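Local atomic coordinates of amidase (Bacillus anthracis, PDB entry 5EWQ), a protein that probably hydrolyses amides to the corresponding carboxylic acids and ammonia. Residues 15-20 with 400-405. Residues are numbered along the deposited sequence; the frame is centred on the assembly and turned at random.
Sequences IVYDKE and RIKYGQ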
# COMPACT_ATOMS: atom_id res chain seq x y z
N ILE A 15 13.77 -16.88 0.16
CA ILE A 15 14.84 -16.31 0.96
C ILE A 15 14.26 -15.53 2.15
O ILE A 15 13.45 -14.63 1.97
CB ILE A 15 15.74 -15.38 0.13
CG1 ILE A 15 16.27 -16.11 -1.10
CG2 ILE A 15 16.88 -14.86 0.98
CD1 ILE A 15 17.12 -15.24 -1.99
N VAL A 16 14.69 -15.90 3.35
CA VAL A 16 14.20 -15.25 4.57
C VAL A 16 15.35 -14.86 5.49
O VAL A 16 16.10 -15.72 5.96
CB VAL A 16 13.22 -16.16 5.34
CG1 VAL A 16 12.84 -15.52 6.66
CG2 VAL A 16 11.98 -16.44 4.50
N TYR A 17 15.49 -13.56 5.75
CA TYR A 17 16.54 -13.05 6.62
C TYR A 17 15.99 -12.69 8.00
O TYR A 17 14.87 -12.18 8.11
CB TYR A 17 17.20 -11.81 6.01
CG TYR A 17 17.82 -12.03 4.65
CD1 TYR A 17 18.70 -13.08 4.43
CD2 TYR A 17 17.53 -11.18 3.59
CE1 TYR A 17 19.28 -13.28 3.19
CE2 TYR A 17 18.10 -11.37 2.35
CZ TYR A 17 18.97 -12.41 2.15
OH TYR A 17 19.54 -12.60 0.91
N ASP A 18 16.78 -12.96 9.03
CA ASP A 18 16.49 -12.52 10.40
C ASP A 18 15.08 -12.87 10.84
O ASP A 18 14.24 -12.00 11.05
CB ASP A 18 16.72 -11.01 10.52
CG ASP A 18 16.79 -10.53 11.95
OD1 ASP A 18 16.98 -11.38 12.85
OD2 ASP A 18 16.68 -9.31 12.18
N LYS A 19 14.81 -14.17 10.98
CA LYS A 19 13.47 -14.65 11.29
C LYS A 19 13.07 -14.32 12.73
O LYS A 19 11.89 -14.12 13.02
CB LYS A 19 13.39 -16.16 11.05
CG LYS A 19 11.98 -16.71 11.12
CD LYS A 19 11.61 -17.45 9.85
CE LYS A 19 12.48 -18.68 9.65
NZ LYS A 19 12.07 -19.46 8.45
N GLU A 20 14.05 -14.25 13.62
CA GLU A 20 13.79 -13.99 15.03
C GLU A 20 13.44 -12.52 15.30
O GLU A 20 13.07 -12.16 16.42
CB GLU A 20 14.99 -14.40 15.89
CG GLU A 20 15.25 -15.89 15.91
CD GLU A 20 14.10 -16.68 16.52
OE1 GLU A 20 13.44 -16.15 17.44
OE2 GLU A 20 13.85 -17.81 16.07
N ARG A 400 23.88 -7.89 1.29
CA ARG A 400 23.28 -6.56 1.32
C ARG A 400 22.73 -6.11 -0.04
O ARG A 400 21.77 -5.35 -0.10
CB ARG A 400 24.31 -5.55 1.84
CG ARG A 400 24.83 -5.92 3.22
CD ARG A 400 25.97 -5.03 3.67
NE ARG A 400 26.45 -5.44 4.99
CZ ARG A 400 27.43 -4.84 5.65
NH1 ARG A 400 28.06 -3.80 5.12
NH2 ARG A 400 27.80 -5.28 6.85
N ILE A 401 23.34 -6.59 -1.12
CA ILE A 401 22.87 -6.28 -2.46
C ILE A 401 22.97 -7.50 -3.38
O ILE A 401 23.74 -7.50 -4.34
CB ILE A 401 23.64 -5.10 -3.09
CG1 ILE A 401 25.13 -5.20 -2.75
CG2 ILE A 401 23.08 -3.77 -2.61
CD1 ILE A 401 25.99 -4.22 -3.51
N LYS A 402 22.19 -8.53 -3.06
CA LYS A 402 22.20 -9.78 -3.82
C LYS A 402 21.97 -9.55 -5.31
O LYS A 402 22.54 -10.24 -6.15
CB LYS A 402 21.14 -10.74 -3.26
CG LYS A 402 21.00 -12.04 -4.05
CD LYS A 402 19.86 -12.88 -3.52
CE LYS A 402 19.63 -14.11 -4.38
NZ LYS A 402 20.81 -15.01 -4.39
N TYR A 403 21.13 -8.58 -5.63
CA TYR A 403 20.80 -8.29 -7.02
C TYR A 403 21.43 -6.97 -7.48
O TYR A 403 21.05 -6.42 -8.51
CB TYR A 403 19.28 -8.25 -7.21
CG TYR A 403 18.59 -9.51 -6.76
CD1 TYR A 403 18.48 -10.61 -7.60
CD2 TYR A 403 18.05 -9.61 -5.48
CE1 TYR A 403 17.85 -11.77 -7.19
CE2 TYR A 403 17.41 -10.76 -5.06
CZ TYR A 403 17.32 -11.84 -5.91
OH TYR A 403 16.69 -12.99 -5.50
N GLY A 404 22.39 -6.48 -6.71
CA GLY A 404 23.13 -5.28 -7.08
C GLY A 404 22.49 -3.99 -6.61
O GLY A 404 21.49 -4.00 -5.89
N GLN A 405 23.07 -2.87 -7.02
CA GLN A 405 22.57 -1.55 -6.64
C GLN A 405 22.81 -0.53 -7.76
O GLN A 405 23.21 0.61 -7.50
CB GLN A 405 23.24 -1.08 -5.35
CG GLN A 405 24.76 -1.14 -5.37
CD GLN A 405 25.38 -0.58 -4.10
OE1 GLN A 405 24.69 -0.11 -3.21
NE2 GLN A 405 26.71 -0.64 -4.03
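Ile15 and Tyr17 reach across to Lys402 and Tyr403 from backbones that stay well apart, with Tyr17 CA and Arg400 CA still 10.8 Å from each other. No hydrogen bond joins the two segments. Residues 400-405 are built around a type I beta turn from Ile401 to Gly404, closed by Gly404 N to Ile401 O at 2.9 Å. This turn links helices 397-400 and 406-412, and Gln405 is the N-cap residue of the second. Residues 15-17 run extended, and Ile15 and Tyr17 pair through their backbones with Gln189 and Lys187. The chain then turns at Asp18 into helix 20-28. The contact therefore joins the N-terminal arm to an interhelical turn some 380 residues later in this amidase fold.

Ile15 and Lys402 meet tip to tip. Lys402 points its CG anti to the backbone N (chi1 176°) and runs extended as far as CE, bending only at the last torsion. Ile15 CD1 packs against Lys402 CE at 3.6 Å, a van der Waals contact beside the ammonium group. Tyr17 adds a looser approach, its OH 4.5 Å from Lys402 CD. That hydroxyl and the OH of Tyr183 share a hydrogen bond, and the Tyr17 ring makes a cation-pi contact with Arg399. Tyr183 also meets the Tyr403 ring edge to face, so it serves both sides of the junction. Within the turn, Lys402 CG sits 3.9 Å above one face of the Tyr403 ring, displaced toward its rim. The hydroxyl end of this ring comes near the same isoleucine methyl, Tyr403 OH lying 4.2 Å from Ile15 CD1.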